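Local coordinates for circadian clock oscillator protein KaiA (Nostoc sp., PDB 1R5Q), which probably stimulates autophosphorylation of KaiC in the cyanobacterial circadian oscillator, through a helical C-terminal domain that also mediates homodimerization, at residues Ala46-Val50 against Pro51-Glu55. Sequence-based numbering, arbitrary orientation.
Sequences ANIPV and PEIIE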
ATOM      1  N   ALA A  46      -2.855 -10.905   7.154  1.00 32.54           N
ATOM      2  CA  ALA A  46      -3.060 -10.279   8.462  1.00 31.43           C
ATOM      3  C   ALA A  46      -4.461  -9.702   8.703  1.00 31.22           C
ATOM      4  O   ALA A  46      -4.702  -9.101   9.746  1.00 31.68           O
ATOM      5  CB  ALA A  46      -2.005  -9.192   8.701  1.00 29.83           C
ATOM      6  N   ASN A  47      -5.368  -9.872   7.738  1.00 32.65           N
ATOM      7  CA  ASN A  47      -6.759  -9.408   7.854  1.00 31.39           C
ATOM      8  C   ASN A  47      -6.855  -7.913   8.095  1.00 31.13           C
ATOM      9  O   ASN A  47      -7.755  -7.436   8.780  1.00 31.25           O
ATOM     10  CB  ASN A  47      -7.470 -10.131   9.006  1.00 32.94           C
ATOM     11  CG  ASN A  47      -8.985 -10.066   8.884  1.00 33.54           C
ATOM     12  OD1 ASN A  47      -9.714 -10.065   9.882  1.00 33.40           O
ATOM     13  ND2 ASN A  47      -9.457 -10.022   7.661  1.00 32.41           N
ATOM     14  N   ILE A  48      -5.916  -7.169   7.537  1.00 31.88           N
ATOM     15  CA  ILE A  48      -5.895  -5.727   7.710  1.00 32.16           C
ATOM     16  C   ILE A  48      -7.058  -5.100   6.945  1.00 32.17           C
ATOM     17  O   ILE A  48      -7.245  -5.398   5.776  1.00 31.92           O
ATOM     18  CB  ILE A  48      -4.564  -5.165   7.197  1.00 32.57           C
ATOM     19  CG1 ILE A  48      -3.447  -5.606   8.157  1.00 35.01           C
ATOM     20  CG2 ILE A  48      -4.651  -3.632   7.082  1.00 32.49           C
ATOM     21  CD1 ILE A  48      -2.134  -5.753   7.486  1.00 35.53           C
ATOM     22  N   PRO A  49      -7.853  -4.247   7.608  1.00 31.64           N
ATOM     23  CA  PRO A  49      -9.003  -3.573   7.007  1.00 32.76           C
ATOM     24  C   PRO A  49      -8.542  -2.579   5.932  1.00 31.75           C
ATOM     25  O   PRO A  49      -7.483  -1.966   6.048  1.00 30.56           O
ATOM     26  CB  PRO A  49      -9.659  -2.849   8.189  1.00 32.14           C
ATOM     27  CG  PRO A  49      -9.131  -3.535   9.406  1.00 34.96           C
ATOM     28  CD  PRO A  49      -7.709  -3.865   9.025  1.00 33.51           C
ATOM     29  N   VAL A  50      -9.350  -2.410   4.901  1.00 32.28           N
ATOM     30  CA  VAL A  50      -9.003  -1.482   3.833  1.00 31.61           C
ATOM     31  C   VAL A  50      -8.782  -0.051   4.336  1.00 31.32           C
ATOM     32  O   VAL A  50      -7.858   0.616   3.896  1.00 31.11           O
ATOM     33  CB  VAL A  50     -10.082  -1.522   2.711  1.00 34.12           C
ATOM     34  CG1 VAL A  50      -9.866  -0.374   1.720  1.00 32.88           C
ATOM     35  CG2 VAL A  50      -9.992  -2.860   1.980  1.00 34.56           C
ATOM     36  N   PRO A  51      -9.598   0.432   5.293  1.00 33.15           N
ATOM     37  CA  PRO A  51      -9.364   1.814   5.759  1.00 34.13           C
ATOM     38  C   PRO A  51      -7.941   2.068   6.262  1.00 35.08           C
ATOM     39  O   PRO A  51      -7.436   3.193   6.176  1.00 34.49           O
ATOM     40  CB  PRO A  51     -10.398   1.996   6.873  1.00 33.99           C
ATOM     41  CG  PRO A  51     -11.552   1.119   6.389  1.00 35.09           C
ATOM     42  CD  PRO A  51     -10.817  -0.138   5.903  1.00 32.53           C
ATOM     43  N   GLU A  52      -7.301   1.025   6.780  1.00 33.98           N
ATOM     44  CA  GLU A  52      -5.940   1.143   7.282  1.00 35.70           C
ATOM     45  C   GLU A  52      -4.971   1.298   6.126  1.00 34.32           C
ATOM     46  O   GLU A  52      -3.992   2.017   6.230  1.00 31.95           O
ATOM     47  CB  GLU A  52      -5.546  -0.087   8.108  1.00 38.56           C
ATOM     48  CG  GLU A  52      -6.340  -0.234   9.387  1.00 45.56           C
ATOM     49  CD  GLU A  52      -5.433  -0.341  10.598  1.00 50.66           C
ATOM     50  OE1 GLU A  52      -5.458  -1.401  11.280  1.00 52.92           O
ATOM     51  OE2 GLU A  52      -4.685   0.637  10.853  1.00 52.31           O
ATOM     52  N   ILE A  53      -5.248   0.607   5.024  1.00 33.26           N
ATOM     53  CA  ILE A  53      -4.387   0.704   3.858  1.00 32.24           C
ATOM     54  C   ILE A  53      -4.530   2.098   3.281  1.00 33.01           C
ATOM     55  O   ILE A  53      -3.551   2.701   2.828  1.00 32.75           O
ATOM     56  CB  ILE A  53      -4.776  -0.325   2.776  1.00 33.07           C
ATOM     57  CG1 ILE A  53      -4.563  -1.741   3.316  1.00 32.53           C
ATOM     58  CG2 ILE A  53      -3.914  -0.109   1.518  1.00 34.05           C
ATOM     59  CD1 ILE A  53      -5.095  -2.832   2.395  1.00 36.59           C
ATOM     60  N   ILE A  54      -5.754   2.615   3.307  1.00 30.99           N
ATOM     61  CA  ILE A  54      -5.996   3.932   2.759  1.00 33.59           C
ATOM     62  C   ILE A  54      -5.290   4.970   3.605  1.00 35.02           C
ATOM     63  O   ILE A  54      -4.799   5.971   3.084  1.00 34.00           O
ATOM     64  CB  ILE A  54      -7.508   4.244   2.674  1.00 32.33           C
ATOM     65  CG1 ILE A  54      -8.158   3.333   1.619  1.00 34.20           C
ATOM     66  CG2 ILE A  54      -7.728   5.713   2.315  1.00 34.90           C
ATOM     67  CD1 ILE A  54      -9.626   3.629   1.359  1.00 33.09           C
ATOM     68  N   GLU A  55      -5.221   4.720   4.913  1.00 35.75           N
ATOM     69  CA  GLU A  55      -4.570   5.653   5.820  1.00 36.14           C
ATOM     70  C   GLU A  55      -3.062   5.668   5.572  1.00 34.61           C
ATOM     71  O   GLU A  55      -2.443   6.724   5.598  1.00 34.62           O
ATOM     72  CB  GLU A  55      -4.880   5.283   7.269  1.00 39.95           C
ATOM     73  CG  GLU A  55      -4.656   6.418   8.231  1.00 46.39           C
ATOM     74  CD  GLU A  55      -4.829   5.984   9.660  1.00 49.95           C
ATOM     75  OE1 GLU A  55      -3.867   5.411  10.232  1.00 52.56           O
ATOM     76  OE2 GLU A  55      -5.935   6.204  10.201  1.00 51.97           O
TER
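Ile48 and Glu52 meet across the start of helix 50-67, where methyl CG2 of Ile48 rests on CB of Glu52 at 3.8 Å, the two side chains lying roughly perpendicular. The same methyl approaches CG1 of Ile53 at 4.2 Å. It can do both because chi1 of -70° sets CG2 opposite the backbone nitrogen, leaving CG1 beside that nitrogen. Glu52 also runs alongside the ring of Pro49, its CG 3.9 Å from the proline CD; the CB and CG methylenes do the touching, on Ile48 and Pro49.

One turn of backbone fixes these neighbours. Pro49 is the N-cap; Glu52 N donates to Pro49 O at 3.1 Å, with N lying 53° out of the carbonyl plane. The regular helical bond follows, Ile54 N to Val50 O at 3.0 Å, while Ile53 N adds a weak one to that oxygen. Proline suits positions 49 and 51: no carbonyl lies a turn earlier within the helix, so their missing N-H breaks no helical bond. One turn along from Val50, its CG1 touches Ile54 CD1 at 4.0 Å.

Before the cap, helix 33-45 ends in a Schellman motif, with Asn47 at positive phi (58°), a conformation asparagine tolerates well. Ile48 then reaches Leu14 of helix 8-24, whereas Ile53 and Val50 lean on Leu92 and Leu89 of helix 82-100. The tight link between two helices thus combines apolar packing, buried at Ile48 and Ile53, with backbone hydrogen bonding at the N-terminal end of helix 50-67: proline offers no side-chain acceptor to the first-turn amides, but its carbonyl takes one in an i to i+3 bond.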